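Local coordinates for protein Poly(Beta-D-mannuronate) lyase (Pseudopedobacter saltans, PDB 7O79) that probably cleaves alginate-type polysaccharides as a poly(beta-D-mannuronate) lyase of family PL6, built on a parallel beta-helix, at residues G190-I195 and S215-V220. Sequence-based numbering, arbitrary orientation.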
loop_
_atom_site.group_PDB
_atom_site.type_symbol
_atom_site.label_atom_id
_atom_site.label_comp_id
_atom_site.label_asym_id
_atom_site.label_seq_id
_atom_site.Cartn_x
_atom_site.Cartn_y
_atom_site.Cartn_z
ATOM N N GLY A 190 10.910 -11.506 2.671
ATOM C CA GLY A 190 10.079 -10.326 2.527
ATOM C C GLY A 190 8.700 -10.611 3.083
ATOM O O GLY A 190 8.447 -11.680 3.659
ATOM N N ALA A 191 7.807 -9.614 2.921
ATOM C CA ALA A 191 6.394 -9.787 3.257
ATOM C C ALA A 191 5.614 -10.500 2.154
ATOM O O ALA A 191 4.610 -11.166 2.434
ATOM C CB ALA A 191 5.731 -8.430 3.523
ATOM N N PHE A 192 6.054 -10.369 0.906
ATOM C CA PHE A 192 5.355 -10.965 -0.232
ATOM C C PHE A 192 3.873 -10.594 -0.232
ATOM O O PHE A 192 2.993 -11.432 -0.463
ATOM C CB PHE A 192 5.543 -12.483 -0.273
ATOM C CG PHE A 192 6.992 -12.928 -0.294
ATOM C CD1 PHE A 192 7.651 -13.112 -1.504
ATOM C CD2 PHE A 192 7.663 -13.234 0.884
ATOM C CE1 PHE A 192 8.965 -13.541 -1.541
ATOM C CE2 PHE A 192 8.987 -13.686 0.855
ATOM C CZ PHE A 192 9.637 -13.832 -0.351
ATOM N N PHE A 193 3.591 -9.325 0.039
ATOM C CA PHE A 193 2.220 -8.818 0.072
ATOM C C PHE A 193 1.822 -8.359 -1.325
ATOM O O PHE A 193 2.611 -7.728 -2.029
ATOM C CB PHE A 193 2.106 -7.660 1.066
ATOM C CG PHE A 193 0.699 -7.343 1.510
ATOM C CD1 PHE A 193 -0.167 -6.610 0.697
ATOM C CD2 PHE A 193 0.250 -7.754 2.760
ATOM C CE1 PHE A 193 -1.466 -6.305 1.125
ATOM C CE2 PHE A 193 -1.044 -7.475 3.181
ATOM C CZ PHE A 193 -1.903 -6.748 2.374
ATOM N N THR A 194 0.605 -8.684 -1.729
ATOM C CA THR A 194 0.127 -8.333 -3.062
ATOM C C THR A 194 -1.020 -7.342 -2.936
ATOM O O THR A 194 -2.037 -7.641 -2.291
ATOM C CB THR A 194 -0.316 -9.575 -3.833
ATOM O OG1 THR A 194 0.832 -10.366 -4.147
ATOM C CG2 THR A 194 -1.039 -9.172 -5.134
ATOM N N ILE A 195 -0.854 -6.172 -3.548
ATOM C CA ILE A 195 -1.907 -5.172 -3.682
ATOM C C ILE A 195 -2.220 -5.104 -5.172
ATOM O O ILE A 195 -1.444 -4.526 -5.941
ATOM C CB ILE A 195 -1.461 -3.800 -3.161
ATOM C CG1 ILE A 195 -1.058 -3.859 -1.673
ATOM C CG2 ILE A 195 -2.553 -2.760 -3.424
ATOM C CD1 ILE A 195 -0.451 -2.505 -1.170
ATOM N N SER A 215 8.937 -3.201 3.660
ATOM C CA SER A 215 9.318 -4.616 3.651
ATOM C C SER A 215 9.707 -4.955 2.215
ATOM O O SER A 215 9.574 -4.118 1.314
ATOM C CB SER A 215 8.187 -5.532 4.131
ATOM O OG SER A 215 6.984 -5.258 3.419
ATOM N N ASN A 216 10.132 -6.211 1.996
ATOM C CA ASN A 216 10.595 -6.676 0.686
ATOM C C ASN A 216 9.561 -7.516 -0.058
ATOM O O ASN A 216 8.630 -8.079 0.522
ATOM C CB ASN A 216 11.879 -7.526 0.787
ATOM C CG ASN A 216 13.027 -6.799 1.437
ATOM O OD1 ASN A 216 12.956 -5.599 1.695
ATOM N ND2 ASN A 216 14.119 -7.514 1.660
ATOM N N ARG A 217 9.775 -7.600 -1.381
ATOM C CA ARG A 217 9.135 -8.569 -2.287
ATOM C C ARG A 217 7.625 -8.426 -2.361
ATOM O O ARG A 217 6.902 -9.404 -2.535
ATOM C CB ARG A 217 9.521 -10.006 -1.952
ATOM C CG ARG A 217 10.964 -10.172 -1.646
ATOM C CD ARG A 217 11.675 -10.633 -2.892
ATOM N NE ARG A 217 13.122 -10.667 -2.713
ATOM C CZ ARG A 217 13.999 -10.762 -3.707
ATOM N NH1 ARG A 217 13.583 -10.821 -4.969
ATOM N NH2 ARG A 217 15.301 -10.790 -3.439
ATOM N N ASN A 218 7.162 -7.202 -2.300
ATOM C CA ASN A 218 5.756 -6.917 -2.424
ATOM C C ASN A 218 5.395 -6.607 -3.868
ATOM O O ASN A 218 6.227 -6.216 -4.624
ATOM C CB ASN A 218 5.388 -5.769 -1.512
ATOM C CG ASN A 218 5.652 -6.094 -0.057
ATOM O OD1 ASN A 218 5.070 -6.968 0.483
ATOM N ND2 ASN A 218 6.558 -5.420 0.518
ATOM N N LYS A 219 4.146 -6.836 -4.220
ATOM C CA LYS A 219 3.632 -6.564 -5.547
ATOM C C LYS A 219 2.473 -5.571 -5.561
ATOM O O LYS A 219 1.419 -5.863 -5.074
ATOM C CB LYS A 219 3.159 -7.845 -6.199
ATOM C CG LYS A 219 4.088 -9.010 -6.036
ATOM C CD LYS A 219 5.324 -8.733 -6.830
ATOM C CE LYS A 219 5.934 -9.960 -7.451
ATOM N NZ LYS A 219 7.195 -10.240 -6.758
ATOM N N VAL A 220 2.681 -4.433 -6.200
ATOM C CA VAL A 220 1.688 -3.387 -6.354
ATOM C C VAL A 220 1.420 -3.380 -7.861
ATOM O O VAL A 220 2.149 -2.804 -8.603
ATOM C CB VAL A 220 2.184 -2.053 -5.813
ATOM C CG1 VAL A 220 1.101 -1.031 -5.906
ATOM C CG2 VAL A 220 2.583 -2.204 -4.370
#
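N218 bridges to F193 at a turn between faces of the parallel beta-helix, where adjacent coils run in register. Its CG lies beside the backbone N, anti to the carbonyl carbon (chi1 -61°), which directs the amide to F193. CB lies 3.4 Å from F193 O; CG is 3.8 Å from F193 N; OD1 accepts F193 N at 2.8 Å, in the carbonyl plane and on a lone pair; ND2 donates to S215 OG within its own segment, 2.9 Å away. S215 OG also bonds I177 O. N240 OD1 accepts N218 N in the same way, though its ND2 goes to S215 O, consistent with the asparagine stacking known in parallel beta-helices. A leucine in place of N218 would probably leave F193 N without its acceptor and S215 OG without the amide donor. Past the turn, parallel pairing begins: K219 N donates to F193 O and I195 N to K219 O, both 2.8 Å and nearly straight (168° and 162°). At R217, CB sits over the F192 ring face, 3.9 Å from its centroid, while Y153 stacks on F192 and F239 is a cation-pi partner of R217. The chemistry thus implies a turn where the buried N218 amide supplies the acceptor for F193 N while N216 O takes A191 N (3.0 Å), bordered by the R217-F192 CH-pi contact.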